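Local coordinates for conserved domain protein (Bacillus anthracis, PDB 3FBQ) that is of unknown function but combines two families of the E-set clan, consistent with immunoglobulin-like beta-sandwich domains, at residues A[32-37]-A[41-46]; A[7-12]-A[55-60]; A[19-24]-A[99-104]. All coordinates share one frame; numbering follows the deposited sequence.

Contact 1: residues A[32-37]-A[41-46]; sequences NMTRES and KVTIND
Thr34 and Lys41 meet on one face of a two-stranded antiparallel hairpin. The methyl CG2 of Thr34 lies alongside the lysine methylenes from CG to CE. Lys41 is extended along its whole length, and its CG stands anti to the backbone N (chi1 -163°), which lays the methylenes across Thr34. The amine NZ is hydrogen-bonded to the O of Pro221 of the second subunit. Glu36 faces Lys41 in a non-hydrogen-bonded pair. Its OE2 rests beside the lysine methylenes, 3.6 Å from CG of Lys41. The charges themselves stay apart, with OE2 of Glu36 5.4 Å from NZ of Lys41.

Thr34 and Thr43 form the next pair on this face. OG1 of Thr34 and OG1 of Thr43, each anti to its own carbonyl carbon, are 3.6 Å apart. CG2 of Thr43 packs on CA of Asn32.

Met33, Arg35, Val42 and Ile44 occupy the other face. Arg35 and Val42 bond twice through their backbones, with N of Arg35 2.9 Å from O of Val42. N of Ile44 donates to O of Met33. The Arg35 chain bends at chi2 and chi3, which brings NH1 to O of Thr34, a hydrogen bond from above the carbonyl plane, while NE bonds to O of Asn138.

Met33 packs on Phe139 and Val42 on Trp137, both of strand 131-144, and Ile44 reaches Trp119 of strand 114-126. Strand 40-49 pairs onward with strand 53-62. Strand 29-37 pairs with a strand of the second subunit, extending the sheet across the interface.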
loop_
_atom_site.group_PDB
_atom_site.type_symbol
_atom_site.label_atom_id
_atom_site.label_comp_id
_atom_site.label_asym_id
_atom_site.label_seq_id
_atom_site.Cartn_x
_atom_site.Cartn_y
_atom_site.Cartn_z
ATOM N N ASN A 32 -21.795 -3.070 11.273
ATOM C CA ASN A 32 -21.028 -3.232 12.478
ATOM C C ASN A 32 -20.277 -4.580 12.481
ATOM O O ASN A 32 -20.087 -5.212 13.480
ATOM C CB ASN A 32 -21.895 -3.009 13.720
ATOM C CG ASN A 32 -22.618 -1.692 13.687
ATOM O OD1 ASN A 32 -22.051 -0.648 13.327
ATOM N ND2 ASN A 32 -23.904 -1.723 14.018
ATOM N N MET A 33 -19.828 -5.014 11.324
ATOM C CA MET A 33 -18.951 -6.186 11.247
ATOM C C MET A 33 -17.462 -5.822 11.569
ATOM O O MET A 33 -16.932 -4.822 11.063
ATOM C CB MET A 33 -19.213 -6.893 9.927
ATOM C CG MET A 33 -18.043 -7.263 9.114
ATOM S SD MET A 33 -18.711 -8.085 7.614
ATOM C CE MET A 33 -18.529 -9.842 8.083
ATOM N N THR A 34 -16.842 -6.589 12.466
ATOM C CA THR A 34 -15.528 -6.243 13.034
ATOM C C THR A 34 -14.389 -7.191 12.654
ATOM O O THR A 34 -14.604 -8.374 12.517
ATOM C CB THR A 34 -15.570 -6.215 14.584
ATOM O OG1 THR A 34 -16.750 -5.521 14.994
ATOM C CG2 THR A 34 -14.421 -5.461 15.126
ATOM N N ARG A 35 -13.196 -6.622 12.497
ATOM C CA ARG A 35 -11.933 -7.317 12.350
ATOM C C ARG A 35 -10.912 -6.813 13.358
ATOM O O ARG A 35 -10.769 -5.613 13.542
ATOM C CB ARG A 35 -11.375 -7.110 10.941
ATOM C CG ARG A 35 -11.519 -8.341 10.034
ATOM C CD ARG A 35 -12.874 -8.968 10.222
ATOM N NE ARG A 35 -13.470 -9.386 8.969
ATOM C CZ ARG A 35 -14.742 -9.732 8.808
ATOM N NH1 ARG A 35 -15.613 -9.698 9.822
ATOM N NH2 ARG A 35 -15.127 -10.115 7.608
ATOM N N GLU A 36 -10.207 -7.723 14.033
ATOM C CA GLU A 36 -9.187 -7.295 14.996
ATOM C C GLU A 36 -7.825 -7.992 15.025
ATOM O O GLU A 36 -7.759 -9.153 15.374
ATOM C CB GLU A 36 -9.756 -7.338 16.400
ATOM C CG GLU A 36 -9.037 -6.318 17.221
ATOM C CD GLU A 36 -9.405 -6.342 18.637
ATOM O OE1 GLU A 36 -8.459 -6.243 19.448
ATOM O OE2 GLU A 36 -10.617 -6.453 18.943
ATOM N N SER A 37 -6.744 -7.275 14.719
ATOM C CA SER A 37 -5.376 -7.797 14.870
ATOM C C SER A 37 -4.554 -6.701 15.505
ATOM O O SER A 37 -4.891 -5.523 15.375
ATOM C CB SER A 37 -4.719 -8.161 13.531
ATOM O OG SER A 37 -5.597 -8.724 12.590
ATOM N N LYS A 41 -8.852 -2.720 16.289
ATOM C CA LYS A 41 -10.172 -3.183 15.937
ATOM C C LYS A 41 -10.687 -2.274 14.862
ATOM O O LYS A 41 -10.853 -1.080 15.128
ATOM C CB LYS A 41 -11.044 -3.066 17.202
ATOM C CG LYS A 41 -12.340 -3.878 17.173
ATOM C CD LYS A 41 -13.101 -3.913 18.497
ATOM C CE LYS A 41 -14.504 -4.469 18.217
ATOM N NZ LYS A 41 -15.581 -4.256 19.261
ATOM N N VAL A 42 -10.894 -2.784 13.641
ATOM C CA VAL A 42 -11.596 -2.034 12.569
ATOM C C VAL A 42 -13.037 -2.568 12.390
ATOM O O VAL A 42 -13.199 -3.764 12.227
ATOM C CB VAL A 42 -10.902 -2.121 11.208
ATOM C CG1 VAL A 42 -11.704 -1.304 10.109
ATOM C CG2 VAL A 42 -9.408 -1.645 11.296
ATOM N N THR A 43 -14.048 -1.669 12.470
ATOM C CA THR A 43 -15.446 -1.933 12.232
ATOM C C THR A 43 -15.908 -1.216 11.004
ATOM O O THR A 43 -15.542 -0.068 10.767
ATOM C CB THR A 43 -16.254 -1.404 13.363
ATOM O OG1 THR A 43 -15.746 -2.053 14.511
ATOM C CG2 THR A 43 -17.799 -1.779 13.245
ATOM N N ILE A 44 -16.725 -1.894 10.204
ATOM C CA ILE A 44 -17.290 -1.295 9.000
ATOM C C ILE A 44 -18.793 -1.081 9.145
ATOM O O ILE A 44 -19.583 -2.005 8.958
ATOM C CB ILE A 44 -17.023 -2.167 7.758
ATOM C CG1 ILE A 44 -15.947 -1.526 6.879
ATOM C CG2 ILE A 44 -18.306 -2.377 6.970
ATOM C CD1 ILE A 44 -16.200 -1.680 5.396
ATOM N N ASN A 45 -19.180 0.146 9.479
ATOM C CA ASN A 45 -20.484 0.400 10.082
ATOM C C ASN A 45 -21.601 0.434 9.045
ATOM O O ASN A 45 -22.199 -0.595 8.730
ATOM C CB ASN A 45 -20.461 1.709 10.874
ATOM C CG ASN A 45 -19.651 1.605 12.151
ATOM O OD1 ASN A 45 -20.057 0.943 13.105
ATOM N ND2 ASN A 45 -18.496 2.259 12.174
ATOM N N ASP A 46 -21.878 1.622 8.518
ATOM C CA ASP A 46 -22.952 1.800 7.549
ATOM C C ASP A 46 -22.477 1.484 6.135
ATOM O O ASP A 46 -21.340 1.784 5.771
ATOM C CB ASP A 46 -23.503 3.225 7.613
ATOM C CG ASP A 46 -24.321 3.479 8.865
ATOM O OD1 ASP A 46 -24.819 4.612 9.031
ATOM O OD2 ASP A 46 -24.465 2.545 9.681
#

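Contact 2: residues A[7-12]-A[55-60]; sequences GDIFRF and SITYSL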
loop_
_atom_site.group_PDB
_atom_site.type_symbol
_atom_site.label_atom_id
_atom_site.label_comp_id
_atom_site.label_asym_id
_atom_site.label_seq_id
_atom_site.Cartn_x
_atom_site.Cartn_y
_atom_site.Cartn_z
ATOM N N GLY A 7 -23.028 8.592 16.419
ATOM C CA GLY A 7 -24.223 7.918 16.024
ATOM C C GLY A 7 -24.443 7.823 14.541
ATOM O O GLY A 7 -24.894 6.797 14.042
ATOM N N ASP A 8 -24.165 8.895 13.814
ATOM C CA ASP A 8 -24.342 8.879 12.369
ATOM C C ASP A 8 -23.007 9.360 11.728
ATOM O O ASP A 8 -22.726 10.583 11.666
ATOM C CB ASP A 8 -25.587 9.710 11.998
ATOM C CG ASP A 8 -25.632 10.099 10.532
ATOM O OD1 ASP A 8 -24.590 10.026 9.840
ATOM O OD2 ASP A 8 -26.704 10.507 10.031
ATOM N N ILE A 9 -22.174 8.423 11.253
ATOM C CA ILE A 9 -20.885 8.904 10.836
ATOM C C ILE A 9 -20.992 9.805 9.572
ATOM O O ILE A 9 -20.245 10.803 9.430
ATOM C CB ILE A 9 -19.651 7.965 10.908
ATOM C CG1 ILE A 9 -19.049 7.860 9.551
ATOM C CG2 ILE A 9 -19.732 6.611 11.767
ATOM C CD1 ILE A 9 -17.844 8.867 9.413
ATOM N N PHE A 10 -21.962 9.515 8.703
ATOM C CA PHE A 10 -22.118 10.285 7.482
ATOM C C PHE A 10 -22.321 11.781 7.731
ATOM O O PHE A 10 -21.737 12.578 7.020
ATOM C CB PHE A 10 -23.336 9.808 6.704
ATOM C CG PHE A 10 -23.196 8.438 6.050
ATOM C CD1 PHE A 10 -22.531 8.291 4.839
ATOM C CD2 PHE A 10 -23.846 7.319 6.604
ATOM C CE1 PHE A 10 -22.478 7.047 4.227
ATOM C CE2 PHE A 10 -23.767 6.097 5.992
ATOM C CZ PHE A 10 -23.074 5.964 4.805
ATOM N N ARG A 11 -23.216 12.148 8.661
ATOM C CA ARG A 11 -23.443 13.532 9.026
ATOM C C ARG A 11 -22.241 14.032 9.841
ATOM O O ARG A 11 -21.850 15.172 9.697
ATOM C CB ARG A 11 -24.717 13.692 9.875
ATOM C CG ARG A 11 -26.085 13.779 9.140
ATOM C CD ARG A 11 -27.272 13.700 10.182
ATOM N NE ARG A 11 -28.550 13.289 9.555
ATOM C CZ ARG A 11 -29.779 13.327 10.098
ATOM N NH1 ARG A 11 -29.998 13.714 11.376
ATOM N NH2 ARG A 11 -30.807 12.965 9.331
ATOM N N PHE A 12 -21.632 13.183 10.674
ATOM C CA PHE A 12 -20.555 13.679 11.463
ATOM C C PHE A 12 -19.442 14.162 10.566
ATOM O O PHE A 12 -18.709 15.071 10.883
ATOM C CB PHE A 12 -20.036 12.658 12.457
ATOM C CG PHE A 12 -19.014 13.236 13.419
ATOM C CD1 PHE A 12 -19.335 14.357 14.201
ATOM C CD2 PHE A 12 -17.716 12.647 13.548
ATOM C CE1 PHE A 12 -18.365 14.870 15.127
ATOM C CE2 PHE A 12 -16.779 13.139 14.425
ATOM C CZ PHE A 12 -17.064 14.258 15.221
ATOM N N SER A 55 -20.388 3.708 -0.614
ATOM C CA SER A 55 -19.858 4.516 0.443
ATOM C C SER A 55 -19.998 3.689 1.662
ATOM O O SER A 55 -20.982 2.952 1.862
ATOM C CB SER A 55 -20.526 5.880 0.602
ATOM O OG SER A 55 -21.119 6.330 -0.621
ATOM N N ILE A 56 -18.955 3.780 2.461
ATOM C CA ILE A 56 -18.773 2.944 3.601
ATOM C C ILE A 56 -18.291 3.782 4.776
ATOM O O ILE A 56 -17.522 4.755 4.614
ATOM C CB ILE A 56 -17.749 1.911 3.196
ATOM C CG1 ILE A 56 -18.450 0.607 3.100
ATOM C CG2 ILE A 56 -16.348 1.968 3.982
ATOM C CD1 ILE A 56 -17.470 -0.413 2.762
ATOM N N THR A 57 -18.724 3.361 5.954
ATOM C CA THR A 57 -18.507 4.087 7.166
ATOM C C THR A 57 -17.793 3.137 8.117
ATOM O O THR A 57 -18.077 1.918 8.130
ATOM C CB THR A 57 -19.885 4.566 7.601
ATOM O OG1 THR A 57 -20.025 5.955 7.217
ATOM C CG2 THR A 57 -20.094 4.431 9.014
ATOM N N TYR A 58 -16.820 3.633 8.868
ATOM C CA TYR A 58 -16.092 2.717 9.710
ATOM C C TYR A 58 -15.595 3.362 10.956
ATOM O O TYR A 58 -15.522 4.588 11.045
ATOM C CB TYR A 58 -14.902 2.116 8.951
ATOM C CG TYR A 58 -13.862 3.154 8.616
ATOM C CD1 TYR A 58 -13.885 3.841 7.374
ATOM C CD2 TYR A 58 -12.878 3.493 9.546
ATOM C CE1 TYR A 58 -12.994 4.782 7.085
ATOM C CE2 TYR A 58 -11.946 4.475 9.265
ATOM C CZ TYR A 58 -11.996 5.099 8.026
ATOM O OH TYR A 58 -11.061 6.066 7.766
ATOM N N SER A 59 -15.212 2.521 11.913
ATOM C CA SER A 59 -14.467 2.952 13.090
ATOM C C SER A 59 -13.137 2.286 13.163
ATOM O O SER A 59 -12.914 1.235 12.605
ATOM C CB SER A 59 -15.223 2.631 14.358
ATOM O OG SER A 59 -16.578 2.723 14.009
ATOM N N LEU A 60 -12.251 2.905 13.901
ATOM C CA LEU A 60 -10.943 2.402 14.032
ATOM C C LEU A 60 -10.627 2.656 15.506
ATOM O O LEU A 60 -10.737 3.795 15.952
ATOM C CB LEU A 60 -10.069 3.198 13.078
ATOM C CG LEU A 60 -8.573 2.973 13.080
ATOM C CD1 LEU A 60 -8.374 1.653 12.438
ATOM C CD2 LEU A 60 -7.879 4.085 12.310
#
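This is a buried side-chain contact between a short N-terminal helix and the middle strand of a five-stranded antiparallel sheet. No hydrogen bond joins segments 7-12 and 55-60. Thr57 stands between Ile9 and Phe10 and touches both.

Ile9 and Thr57 point at each other and slide past in opposite directions. CG2 of Thr57 lies 3.5 Å from CG2 of Ile9, methyl against methyl. OG1 of Thr57 turns to the other branch and meets CG1 of Ile9. The same OG1 lies over the centre of the Phe10 ring, 3.8 Å above its plane, and is nearly equidistant from the ring carbons. The CB of Phe10 is not aimed at the strand, but the ring swings over to it. Its CG is anti to the carbonyl carbon (chi1 -71°), and the ring turns a face to Thr57. CB of Ser55 approaches the edge of this ring, 4.3 Å from CE1 of Phe10.

The helix spans residues 9-12 and is capped by Asp8 at the N-cap position. N of Arg11 donates to OD1 of Asp8 at 2.8 Å in a nearly straight bond (173°). OD1 is met from above the carboxylate plane. The side chain of Arg11 also comes back to OD2 of Asp8, but that oxygen lies well out of the guanidinium plane, so the link is one of charge. NE of Arg11 has a hydrogen bond to O of Glu22.

Strand 53-62 is flanked by strands 40-49 and 97-106. Phe10 also touches Asp46 of the first and Met101 of the second, and its ring meets that of Tyr24. On the other face of the strand, the ring of Tyr58 meets Trp119.

Contact 3: residues A[19-24]-A[99-104]; sequences GLYENY and VGMVTT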
loop_
_atom_site.group_PDB
_atom_site.type_symbol
_atom_site.label_atom_id
_atom_site.label_comp_id
_atom_site.label_asym_id
_atom_site.label_seq_id
_atom_site.Cartn_x
_atom_site.Cartn_y
_atom_site.Cartn_z
ATOM N N GLY A 19 -25.037 19.009 3.653
ATOM C CA GLY A 19 -26.281 18.529 3.060
ATOM C C GLY A 19 -26.224 17.143 2.399
ATOM O O GLY A 19 -27.147 16.342 2.591
ATOM N N LEU A 20 -25.164 16.849 1.636
ATOM C CA LEU A 20 -25.178 15.660 0.806
ATOM C C LEU A 20 -25.491 14.381 1.598
ATOM O O LEU A 20 -26.429 13.613 1.233
ATOM C CB LEU A 20 -23.891 15.510 0.002
ATOM C CG LEU A 20 -23.902 14.701 -1.327
ATOM C CD1 LEU A 20 -22.676 13.860 -1.463
ATOM C CD2 LEU A 20 -25.085 13.788 -1.581
ATOM N N TYR A 21 -24.748 14.167 2.694
ATOM C CA TYR A 21 -24.875 12.907 3.448
ATOM C C TYR A 21 -26.077 12.810 4.354
ATOM O O TYR A 21 -26.388 11.719 4.899
ATOM C CB TYR A 21 -23.578 12.525 4.170
ATOM C CG TYR A 21 -22.576 12.193 3.144
ATOM C CD1 TYR A 21 -22.706 11.041 2.347
ATOM C CD2 TYR A 21 -21.550 13.047 2.892
ATOM C CE1 TYR A 21 -21.805 10.748 1.352
ATOM C CE2 TYR A 21 -20.636 12.771 1.903
ATOM C CZ TYR A 21 -20.763 11.637 1.126
ATOM O OH TYR A 21 -19.801 11.446 0.119
ATOM N N GLU A 22 -26.769 13.938 4.463
ATOM C CA GLU A 22 -27.908 14.030 5.340
ATOM C C GLU A 22 -28.830 12.773 5.383
ATOM O O GLU A 22 -29.162 12.337 6.477
ATOM C CB GLU A 22 -28.706 15.310 5.131
ATOM C CG GLU A 22 -30.163 15.020 5.534
ATOM C CD GLU A 22 -30.877 16.143 6.306
ATOM O OE1 GLU A 22 -30.972 17.271 5.738
ATOM O OE2 GLU A 22 -31.381 15.866 7.441
ATOM N N ASN A 23 -29.181 12.152 4.242
ATOM C CA ASN A 23 -30.039 10.947 4.302
ATOM C C ASN A 23 -29.398 9.625 4.097
ATOM O O ASN A 23 -30.094 8.637 3.865
ATOM C CB ASN A 23 -31.225 11.041 3.375
ATOM C CG ASN A 23 -31.884 12.334 3.492
ATOM O OD1 ASN A 23 -32.397 12.670 4.562
ATOM N ND2 ASN A 23 -31.832 13.127 2.415
ATOM N N TYR A 24 -28.092 9.570 4.236
ATOM C CA TYR A 24 -27.386 8.343 3.939
ATOM C C TYR A 24 -27.581 7.215 4.994
ATOM O O TYR A 24 -27.774 6.044 4.642
ATOM C CB TYR A 24 -25.911 8.664 3.672
ATOM C CG TYR A 24 -25.657 8.970 2.243
ATOM C CD1 TYR A 24 -24.880 8.140 1.465
ATOM C CD2 TYR A 24 -26.201 10.073 1.651
ATOM C CE1 TYR A 24 -24.653 8.410 0.146
ATOM C CE2 TYR A 24 -26.008 10.344 0.318
ATOM C CZ TYR A 24 -25.236 9.497 -0.424
ATOM O OH TYR A 24 -25.040 9.771 -1.745
ATOM N N VAL A 99 -13.439 7.807 13.533
ATOM C CA VAL A 99 -14.468 7.349 12.568
ATOM C C VAL A 99 -14.141 7.929 11.199
ATOM O O VAL A 99 -13.591 9.002 11.125
ATOM C CB VAL A 99 -15.961 7.644 13.014
ATOM C CG1 VAL A 99 -16.236 7.027 14.361
ATOM C CG2 VAL A 99 -16.257 9.159 13.041
ATOM N N GLY A 100 -14.483 7.211 10.134
ATOM C CA GLY A 100 -14.205 7.688 8.798
ATOM C C GLY A 100 -15.138 7.186 7.753
ATOM O O GLY A 100 -16.072 6.393 8.032
ATOM N N MET A 101 -14.885 7.595 6.524
ATOM C CA MET A 101 -15.759 7.144 5.417
ATOM C C MET A 101 -14.843 6.824 4.266
ATOM O O MET A 101 -13.909 7.573 3.991
ATOM C CB MET A 101 -16.807 8.245 5.046
ATOM C CG MET A 101 -17.677 8.027 3.749
ATOM S SD MET A 101 -19.061 9.257 3.507
ATOM C CE MET A 101 -18.068 10.681 3.275
ATOM N N VAL A 102 -15.040 5.692 3.619
ATOM C CA VAL A 102 -14.431 5.522 2.280
ATOM C C VAL A 102 -15.490 5.341 1.149
ATOM O O VAL A 102 -16.538 4.662 1.322
ATOM C CB VAL A 102 -13.177 4.581 2.187
ATOM C CG1 VAL A 102 -12.837 3.773 3.485
ATOM C CG2 VAL A 102 -13.284 3.735 1.023
ATOM N N THR A 103 -15.175 5.932 0.008
ATOM C CA THR A 103 -16.083 6.119 -1.094
ATOM C C THR A 103 -15.432 5.528 -2.329
ATOM O O THR A 103 -14.341 5.922 -2.637
ATOM C CB THR A 103 -16.116 7.641 -1.309
ATOM O OG1 THR A 103 -17.130 8.162 -0.486
ATOM C CG2 THR A 103 -16.334 8.086 -2.738
ATOM N N THR A 104 -16.066 4.633 -3.074
ATOM C CA THR A 104 -15.491 4.253 -4.378
ATOM C C THR A 104 -16.507 4.363 -5.543
ATOM O O THR A 104 -17.662 3.974 -5.406
ATOM C CB THR A 104 -14.866 2.874 -4.295
ATOM O OG1 THR A 104 -14.059 2.834 -3.123
ATOM C CG2 THR A 104 -13.996 2.579 -5.507
#
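Met101 lays its thioether over one face of the Tyr21 ring. SD of Met101 lies 4.0 Å from the ring centroid, 21° off the normal and displaced toward the rim. CE of Met101 reaches the hydroxyl end of the ring, 3.6 Å from CZ of Tyr21. The two side chains come from opposite directions. The methionine is extended through its first two torsions, with CG anti to the backbone N (chi1 171°), and then bends at chi3 (66°). That bend turns CE along the ring.

CD1 of Leu20 lies over the opposite face of the Tyr21 ring, 3.9 Å above its plane. At the edge, CG of Tyr24 lies in the ring plane. In return, CD1 of Tyr21 sits over the centre of the Tyr24 ring.

The hydroxyl OH of Tyr21 is hydrogen-bonded to OE1 of Glu212. The backbone N of Tyr21 bonds to OD2 of Asp14, and O of Tyr21 accepts from N of Tyr24 within the turn. Met101 is positioned by strand 97-106, where its backbone pairs with Lys89, and its side chain also packs on Phe10 and Leu13. The ring of Tyr24 meets that of Phe10.

The arrangement is a Met-aromatic contact. Through it, Tyr21 joins the connection between helices 9-12 and 24-27 to the five-stranded sheet and, through its OH, to strand 208-218 of the eight-stranded sheet.

Overall arrangement
All three contacts reach the same five-stranded antiparallel sheet. Contact 1 pairs two of its strands, while contacts 2 and 3 bring N-terminal segments onto it. Contacts 1 and 2 have centres 12 Å apart and touch where strand 40-49 borders strand 53-62. The side chains of Ile44 and Ile56 pack there. Contacts 2 and 3 are closer, with centres 7 Å apart. Their strands are neighbours, and N of Ile56 probably bonds to O of Val102 at 2.8 Å. Contacts 1 and 3 do not touch; their centres are about 17 Å apart. Along the chain, contact 1 is nested inside the loops closed by contacts 2 and 3, which cross each other.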